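Regulator of nonsense transcripts 2 (Homo sapiens, PDB 4CEK) acts as a factor of nonsense-mediated mRNA decay and carries three MIF4G domains. Local coordinates at residues A14-A26 against P170-C182. Numbering follows the deposited sequence.
Sequences ARNFYENLIDLKA and PFYARLVATLHPC
Arg174 reaches from helix 169-179 to the C-terminal end of helix 13-19, where its guanidinium group meets three backbone carbonyls at its edge. Arg174 NH1 donates to Phe17 O at 2.7 Å and to Asn16 O at 3.2 Å, the latter on a lone pair. Phe17 O lies within the plane of the guanidinium, whereas NH1 sits well above the plane of the Phe17 carbonyl. Arg174 NH2 donates to Asn20 O at 2.9 Å. Asn16 O and Phe17 O belong to the last helical turn and Asn20 O follows it, so the cation probably complements the helix dipole at the first two. With CG anti to the backbone N (chi1 -155°), the arginine chain heads toward helix 13-19. Its CD makes a CH-pi contact 4.1 Å from the Phe17 ring centroid; Leu21 CD2 lies 3.5 Å above one guanidinium face, offset toward the rim, and 3.6 Å from Thr178 OG1. The Phe17 ring also touches Pro170 CB and stands at 85° to the Phe171 ring. Farther along, Leu24 CD1 meets Leu179 CD2 at 3.8 Å. Segment 14-26 thus packs on helix 169-179, the helix axes 49° apart, with Asp135 of helix 131-144 salt-bridged to Arg174 NH2 and Glu222 of helix 210-225 hydrogen-bonded to Tyr18 OH.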
ATOM      1  N   ALA A  14      11.963  -2.694 -12.708  1.00 52.50           N
ATOM      2  CA  ALA A  14      10.698  -3.021 -12.053  1.00 48.25           C
ATOM      3  C   ALA A  14      10.736  -4.452 -11.582  1.00 48.82           C
ATOM      4  O   ALA A  14      10.415  -4.743 -10.428  1.00 48.55           O
ATOM      5  CB  ALA A  14       9.515  -2.826 -13.005  1.00 46.77           C
ATOM      6  N   ARG A  15      11.129  -5.346 -12.481  1.00 49.23           N
ATOM      7  CA  ARG A  15      11.312  -6.742 -12.123  1.00 52.55           C
ATOM      8  C   ARG A  15      12.213  -6.856 -10.885  1.00 54.49           C
ATOM      9  O   ARG A  15      11.941  -7.651 -10.011  1.00 53.18           O
ATOM     10  CB  ARG A  15      11.883  -7.546 -13.295  1.00 54.33           C
ATOM     11  CG  ARG A  15      11.335  -8.957 -13.403  1.00 62.13           C
ATOM     12  CD  ARG A  15      12.373 -10.032 -13.180  1.00 71.79           C
ATOM     13  NE  ARG A  15      13.220 -10.240 -14.360  1.00 81.37           N
ATOM     14  CZ  ARG A  15      14.513  -9.894 -14.474  1.00 90.02           C
ATOM     15  NH1 ARG A  15      15.177  -9.296 -13.477  1.00 82.90           N
ATOM     16  NH2 ARG A  15      15.157 -10.153 -15.613  1.00 91.28           N
ATOM     17  N   ASN A  16      13.257  -6.034 -10.795  1.00 57.37           N
ATOM     18  CA  ASN A  16      14.205  -6.132  -9.682  1.00 59.58           C
ATOM     19  C   ASN A  16      13.697  -5.421  -8.436  1.00 53.79           C
ATOM     20  O   ASN A  16      13.976  -5.830  -7.306  1.00 54.21           O
ATOM     21  CB  ASN A  16      15.583  -5.573 -10.085  1.00 66.12           C
ATOM     22  CG  ASN A  16      16.289  -6.430 -11.142  1.00 68.03           C
ATOM     23  OD1 ASN A  16      16.813  -5.910 -12.128  1.00 77.07           O
ATOM     24  ND2 ASN A  16      16.304  -7.733 -10.938  1.00 62.21           N
ATOM     25  N   PHE A  17      12.948  -4.351  -8.635  1.00 46.96           N
ATOM     26  CA  PHE A  17      12.437  -3.609  -7.507  1.00 46.28           C
ATOM     27  C   PHE A  17      11.382  -4.445  -6.760  1.00 45.17           C
ATOM     28  O   PHE A  17      11.280  -4.355  -5.532  1.00 39.08           O
ATOM     29  CB  PHE A  17      11.867  -2.263  -7.951  1.00 46.07           C
ATOM     30  CG  PHE A  17      11.486  -1.371  -6.806  1.00 46.20           C
ATOM     31  CD1 PHE A  17      12.431  -0.584  -6.189  1.00 44.39           C
ATOM     32  CD2 PHE A  17      10.183  -1.349  -6.326  1.00 45.29           C
ATOM     33  CE1 PHE A  17      12.090   0.230  -5.122  1.00 44.66           C
ATOM     34  CE2 PHE A  17       9.835  -0.522  -5.280  1.00 42.36           C
ATOM     35  CZ  PHE A  17      10.787   0.260  -4.674  1.00 43.08           C
ATOM     36  N   TYR A  18      10.647  -5.286  -7.492  1.00 40.59           N
ATOM     37  CA  TYR A  18       9.503  -5.991  -6.930  1.00 41.53           C
ATOM     38  C   TYR A  18       9.815  -7.437  -6.626  1.00 44.37           C
ATOM     39  O   TYR A  18       9.156  -8.008  -5.792  1.00 46.61           O
ATOM     40  CB  TYR A  18       8.253  -5.860  -7.839  1.00 38.45           C
ATOM     41  CG  TYR A  18       7.679  -4.468  -7.788  1.00 36.27           C
ATOM     42  CD1 TYR A  18       7.035  -4.019  -6.637  1.00 35.98           C
ATOM     43  CD2 TYR A  18       7.833  -3.575  -8.845  1.00 33.81           C
ATOM     44  CE1 TYR A  18       6.539  -2.735  -6.546  1.00 36.05           C
ATOM     45  CE2 TYR A  18       7.333  -2.273  -8.760  1.00 34.15           C
ATOM     46  CZ  TYR A  18       6.692  -1.865  -7.604  1.00 34.92           C
ATOM     47  OH  TYR A  18       6.179  -0.600  -7.471  1.00 33.19           O
ATOM     48  N   GLU A  19      10.829  -8.014  -7.270  1.00 48.41           N
ATOM     49  CA  GLU A  19      11.127  -9.429  -7.135  1.00 49.52           C
ATOM     50  C   GLU A  19      12.489  -9.761  -6.538  1.00 52.54           C
ATOM     51  O   GLU A  19      12.661 -10.871  -6.047  1.00 53.06           O
ATOM     52  CB  GLU A  19      11.028 -10.117  -8.489  1.00 53.43           C
ATOM     53  CG  GLU A  19       9.748  -9.799  -9.239  1.00 59.25           C
ATOM     54  CD  GLU A  19       9.392 -10.855 -10.265  1.00 63.75           C
ATOM     55  OE1 GLU A  19      10.256 -11.674 -10.625  1.00 66.38           O
ATOM     56  OE2 GLU A  19       8.228 -10.864 -10.720  1.00 78.13           O
ATOM     57  N   ASN A  20      13.459  -8.849  -6.598  1.00 52.84           N
ATOM     58  CA  ASN A  20      14.801  -9.140  -6.059  1.00 53.63           C
ATOM     59  C   ASN A  20      15.059  -8.410  -4.767  1.00 51.19           C
ATOM     60  O   ASN A  20      15.528  -7.259  -4.736  1.00 55.62           O
ATOM     61  CB  ASN A  20      15.895  -8.857  -7.096  1.00 62.05           C
ATOM     62  CG  ASN A  20      15.886  -9.885  -8.210  1.00 69.06           C
ATOM     63  OD1 ASN A  20      15.880  -9.547  -9.394  1.00 75.58           O
ATOM     64  ND2 ASN A  20      15.821 -11.160  -7.828  1.00 73.93           N
ATOM     65  N   LEU A  21      14.720  -9.103  -3.690  1.00 52.24           N
ATOM     66  CA  LEU A  21      14.784  -8.569  -2.346  1.00 55.35           C
ATOM     67  C   LEU A  21      16.072  -9.071  -1.709  1.00 56.34           C
ATOM     68  O   LEU A  21      16.621 -10.096  -2.129  1.00 52.14           O
ATOM     69  CB  LEU A  21      13.542  -9.009  -1.538  1.00 53.21           C
ATOM     70  CG  LEU A  21      12.166  -8.490  -2.004  1.00 52.39           C
ATOM     71  CD1 LEU A  21      11.074  -8.852  -1.013  1.00 50.00           C
ATOM     72  CD2 LEU A  21      12.218  -6.983  -2.200  1.00 50.83           C
ATOM     73  N   ILE A  22      16.569  -8.328  -0.727  1.00 54.39           N
ATOM     74  CA  ILE A  22      17.688  -8.812   0.057  1.00 57.53           C
ATOM     75  C   ILE A  22      17.181  -9.931   0.961  1.00 57.46           C
ATOM     76  O   ILE A  22      16.126  -9.809   1.592  1.00 58.16           O
ATOM     77  CB  ILE A  22      18.365  -7.704   0.880  1.00 59.30           C
ATOM     78  CG1 ILE A  22      19.141  -6.756  -0.039  1.00 60.10           C
ATOM     79  CG2 ILE A  22      19.346  -8.309   1.883  1.00 66.55           C
ATOM     80  CD1 ILE A  22      20.460  -6.293   0.546  1.00 63.42           C
ATOM     81  N   ASP A  23      17.927 -11.034   0.972  1.00 58.74           N
ATOM     82  CA  ASP A  23      17.626 -12.195   1.804  1.00 58.98           C
ATOM     83  C   ASP A  23      18.138 -11.939   3.224  1.00 58.17           C
ATOM     84  O   ASP A  23      19.284 -12.235   3.555  1.00 56.88           O
ATOM     85  CB  ASP A  23      18.279 -13.438   1.195  1.00 58.98           C
ATOM     86  CG  ASP A  23      17.962 -14.706   1.957  1.00 68.68           C
ATOM     87  OD1 ASP A  23      17.099 -14.695   2.866  1.00 74.45           O
ATOM     88  OD2 ASP A  23      18.594 -15.736   1.642  1.00 77.10           O
ATOM     89  N   LEU A  24      17.288 -11.366   4.060  1.00 58.13           N
ATOM     90  CA  LEU A  24      17.666 -11.117   5.422  1.00 61.33           C
ATOM     91  C   LEU A  24      17.735 -12.383   6.255  1.00 65.24           C
ATOM     92  O   LEU A  24      18.387 -12.362   7.288  1.00 69.16           O
ATOM     93  CB  LEU A  24      16.712 -10.151   6.106  1.00 59.73           C
ATOM     94  CG  LEU A  24      16.570  -8.752   5.542  1.00 61.81           C
ATOM     95  CD1 LEU A  24      15.788  -7.976   6.577  1.00 65.74           C
ATOM     96  CD2 LEU A  24      17.888  -8.071   5.232  1.00 64.97           C
ATOM     97  N   LYS A  25      17.092 -13.480   5.847  1.00 70.32           N
ATOM     98  CA  LYS A  25      17.015 -14.650   6.744  1.00 80.01           C
ATOM     99  C   LYS A  25      18.392 -15.274   6.986  1.00 91.06           C
ATOM    100  O   LYS A  25      18.576 -16.020   7.944  1.00 95.03           O
ATOM    101  CB  LYS A  25      15.997 -15.713   6.280  1.00 87.71           C
ATOM    102  CG  LYS A  25      15.195 -16.294   7.453  1.00 93.54           C
ATOM    103  CD  LYS A  25      14.680 -17.712   7.235  1.00 92.96           C
ATOM    104  CE  LYS A  25      14.129 -18.298   8.537  1.00 93.07           C
ATOM    105  NZ  LYS A  25      14.059 -19.792   8.541  1.00 86.43           N
ATOM    106  N   ALA A  26      19.363 -14.940   6.138  1.00 95.07           N
ATOM    107  CA  ALA A  26      20.747 -15.311   6.383  1.00101.45           C
ATOM    108  C   ALA A  26      21.292 -14.824   7.761  1.00117.31           C
ATOM    109  O   ALA A  26      22.261 -15.401   8.270  1.00132.24           O
ATOM    110  CB  ALA A  26      21.623 -14.806   5.234  1.00 93.73           C
ATOM    111  N   PRO A 170       6.225   3.036  -2.593  1.00 33.16           N
ATOM    112  CA  PRO A 170       6.860   1.813  -3.124  1.00 32.98           C
ATOM    113  C   PRO A 170       8.025   1.333  -2.246  1.00 36.04           C
ATOM    114  O   PRO A 170       8.316   0.124  -2.188  1.00 35.89           O
ATOM    115  CB  PRO A 170       7.423   2.255  -4.494  1.00 32.77           C
ATOM    116  CG  PRO A 170       6.689   3.499  -4.837  1.00 31.94           C
ATOM    117  CD  PRO A 170       6.249   4.146  -3.562  1.00 33.31           C
ATOM    118  N   PHE A 171       8.712   2.284  -1.619  1.00 35.61           N
ATOM    119  CA  PHE A 171       9.874   1.954  -0.786  1.00 38.99           C
ATOM    120  C   PHE A 171       9.359   1.332   0.529  1.00 39.06           C
ATOM    121  O   PHE A 171       9.806   0.228   0.945  1.00 33.40           O
ATOM    122  CB  PHE A 171      10.763   3.199  -0.621  1.00 38.93           C
ATOM    123  CG  PHE A 171      11.243   3.754  -1.955  1.00 40.87           C
ATOM    124  CD1 PHE A 171      12.096   3.011  -2.769  1.00 43.13           C
ATOM    125  CD2 PHE A 171      10.781   4.990  -2.433  1.00 47.29           C
ATOM    126  CE1 PHE A 171      12.482   3.483  -4.034  1.00 48.04           C
ATOM    127  CE2 PHE A 171      11.168   5.471  -3.691  1.00 43.69           C
ATOM    128  CZ  PHE A 171      12.022   4.724  -4.483  1.00 44.36           C
ATOM    129  N   TYR A 172       8.370   2.001   1.127  1.00 31.08           N
ATOM    130  CA  TYR A 172       7.698   1.467   2.284  1.00 32.13           C
ATOM    131  C   TYR A 172       7.152   0.062   2.069  1.00 33.29           C
ATOM    132  O   TYR A 172       7.324  -0.800   2.924  1.00 35.88           O
ATOM    133  CB  TYR A 172       6.636   2.418   2.752  1.00 31.03           C
ATOM    134  CG  TYR A 172       7.199   3.613   3.479  1.00 31.31           C
ATOM    135  CD1 TYR A 172       8.570   3.938   3.430  1.00 33.21           C
ATOM    136  CD2 TYR A 172       6.366   4.431   4.220  1.00 32.23           C
ATOM    137  CE1 TYR A 172       9.074   5.039   4.122  1.00 34.44           C
ATOM    138  CE2 TYR A 172       6.850   5.526   4.905  1.00 32.46           C
ATOM    139  CZ  TYR A 172       8.198   5.834   4.867  1.00 35.41           C
ATOM    140  OH  TYR A 172       8.632   6.949   5.577  1.00 34.38           O
ATOM    141  N   ALA A 173       6.580  -0.210   0.914  1.00 34.06           N
ATOM    142  CA  ALA A 173       6.188  -1.577   0.606  1.00 31.73           C
ATOM    143  C   ALA A 173       7.389  -2.522   0.499  1.00 32.04           C
ATOM    144  O   ALA A 173       7.294  -3.696   0.869  1.00 32.78           O
ATOM    145  CB  ALA A 173       5.348  -1.638  -0.670  1.00 30.25           C
ATOM    146  N   ARG A 174       8.490  -2.058  -0.085  1.00 34.96           N
ATOM    147  CA  ARG A 174       9.692  -2.908  -0.215  1.00 34.54           C
ATOM    148  C   ARG A 174      10.241  -3.310   1.172  1.00 33.11           C
ATOM    149  O   ARG A 174      10.558  -4.471   1.403  1.00 34.08           O
ATOM    150  CB  ARG A 174      10.802  -2.223  -1.025  1.00 36.96           C
ATOM    151  CG  ARG A 174      11.761  -3.226  -1.675  1.00 40.98           C
ATOM    152  CD  ARG A 174      12.821  -2.540  -2.510  1.00 40.99           C
ATOM    153  NE  ARG A 174      14.107  -3.256  -2.509  1.00 43.10           N
ATOM    154  CZ  ARG A 174      14.469  -4.230  -3.342  1.00 47.59           C
ATOM    155  NH1 ARG A 174      13.662  -4.652  -4.301  1.00 53.07           N
ATOM    156  NH2 ARG A 174      15.669  -4.791  -3.224  1.00 51.47           N
ATOM    157  N   LEU A 175      10.334  -2.337   2.070  1.00 30.32           N
ATOM    158  CA  LEU A 175      10.726  -2.562   3.463  1.00 34.55           C
ATOM    159  C   LEU A 175       9.903  -3.702   4.055  1.00 39.79           C
ATOM    160  O   LEU A 175      10.457  -4.717   4.470  1.00 40.18           O
ATOM    161  CB  LEU A 175      10.508  -1.284   4.299  1.00 34.36           C
ATOM    162  CG  LEU A 175      11.093  -1.269   5.724  1.00 37.00           C
ATOM    163  CD1 LEU A 175      12.594  -1.595   5.716  1.00 36.51           C
ATOM    164  CD2 LEU A 175      10.846   0.093   6.332  1.00 34.43           C
ATOM    165  N   VAL A 176       8.567  -3.547   4.013  1.00 40.00           N
ATOM    166  CA  VAL A 176       7.661  -4.504   4.611  1.00 35.62           C
ATOM    167  C   VAL A 176       7.888  -5.890   4.026  1.00 35.58           C
ATOM    168  O   VAL A 176       7.983  -6.857   4.762  1.00 36.15           O
ATOM    169  CB  VAL A 176       6.198  -4.073   4.452  1.00 33.73           C
ATOM    170  CG1 VAL A 176       5.271  -5.233   4.792  1.00 29.87           C
ATOM    171  CG2 VAL A 176       5.910  -2.843   5.320  1.00 32.48           C
ATOM    172  N   ALA A 177       8.016  -5.986   2.709  1.00 36.37           N
ATOM    173  CA  ALA A 177       8.155  -7.294   2.074  1.00 37.10           C
ATOM    174  C   ALA A 177       9.533  -7.897   2.344  1.00 38.59           C
ATOM    175  O   ALA A 177       9.717  -9.119   2.305  1.00 39.94           O
ATOM    176  CB  ALA A 177       7.913  -7.180   0.586  1.00 33.10           C
ATOM    177  N   THR A 178      10.508  -7.036   2.569  1.00 41.45           N
ATOM    178  CA  THR A 178      11.875  -7.484   2.838  1.00 47.33           C
ATOM    179  C   THR A 178      12.002  -8.029   4.285  1.00 46.84           C
ATOM    180  O   THR A 178      12.711  -8.987   4.534  1.00 48.60           O
ATOM    181  CB  THR A 178      12.881  -6.343   2.600  1.00 46.03           C
ATOM    182  OG1 THR A 178      12.821  -5.929   1.223  1.00 46.33           O
ATOM    183  CG2 THR A 178      14.274  -6.805   2.916  1.00 44.09           C
ATOM    184  N   LEU A 179      11.289  -7.408   5.214  1.00 44.70           N
ATOM    185  CA  LEU A 179      11.215  -7.860   6.578  1.00 44.69           C
ATOM    186  C   LEU A 179      10.369  -9.123   6.775  1.00 47.77           C
ATOM    187  O   LEU A 179      10.609  -9.895   7.697  1.00 49.96           O
ATOM    188  CB  LEU A 179      10.677  -6.721   7.458  1.00 43.83           C
ATOM    189  CG  LEU A 179      11.632  -5.523   7.554  1.00 43.13           C
ATOM    190  CD1 LEU A 179      11.044  -4.402   8.407  1.00 40.17           C
ATOM    191  CD2 LEU A 179      12.959  -5.996   8.122  1.00 45.92           C
ATOM    192  N   HIS A 180       9.400  -9.351   5.906  1.00 47.35           N
ATOM    193  CA  HIS A 180       8.350 -10.350   6.159  1.00 46.48           C
ATOM    194  C   HIS A 180       8.833 -11.754   6.432  1.00 48.67           C
ATOM    195  O   HIS A 180       8.279 -12.444   7.296  1.00 43.61           O
ATOM    196  CB  HIS A 180       7.369 -10.354   4.987  1.00 45.91           C
ATOM    197  CG  HIS A 180       6.318 -11.424   5.064  1.00 45.32           C
ATOM    198  ND1 HIS A 180       5.299 -11.377   5.944  1.00 44.40           N
ATOM    199  CD2 HIS A 180       6.154 -12.591   4.330  1.00 46.36           C
ATOM    200  CE1 HIS A 180       4.509 -12.446   5.768  1.00 45.95           C
ATOM    201  NE2 HIS A 180       5.035 -13.193   4.781  1.00 47.71           N
ATOM    202  N   PRO A 181       9.857 -12.216   5.697  1.00 53.70           N
ATOM    203  CA  PRO A 181      10.312 -13.588   5.918  1.00 56.73           C
ATOM    204  C   PRO A 181      10.935 -13.868   7.302  1.00 59.89           C
ATOM    205  O   PRO A 181      11.092 -15.035   7.653  1.00 73.17           O
ATOM    206  CB  PRO A 181      11.353 -13.787   4.798  1.00 59.52           C
ATOM    207  CG  PRO A 181      10.904 -12.841   3.721  1.00 57.30           C
ATOM    208  CD  PRO A 181      10.523 -11.625   4.520  1.00 57.65           C
ATOM    209  N   CYS A 182      11.266 -12.840   8.079  1.00 52.42           N
ATOM    210  CA  CYS A 182      11.789 -13.055   9.408  1.00 58.46           C
ATOM    211  C   CYS A 182      11.158 -12.202  10.518  1.00 58.05           C
ATOM    212  O   CYS A 182      11.645 -12.188  11.632  1.00 63.12           O
ATOM    213  CB  CYS A 182      13.286 -12.844   9.371  1.00 63.10           C
ATOM    214  SG  CYS A 182      13.706 -11.122   9.214  1.00 77.34           S
TER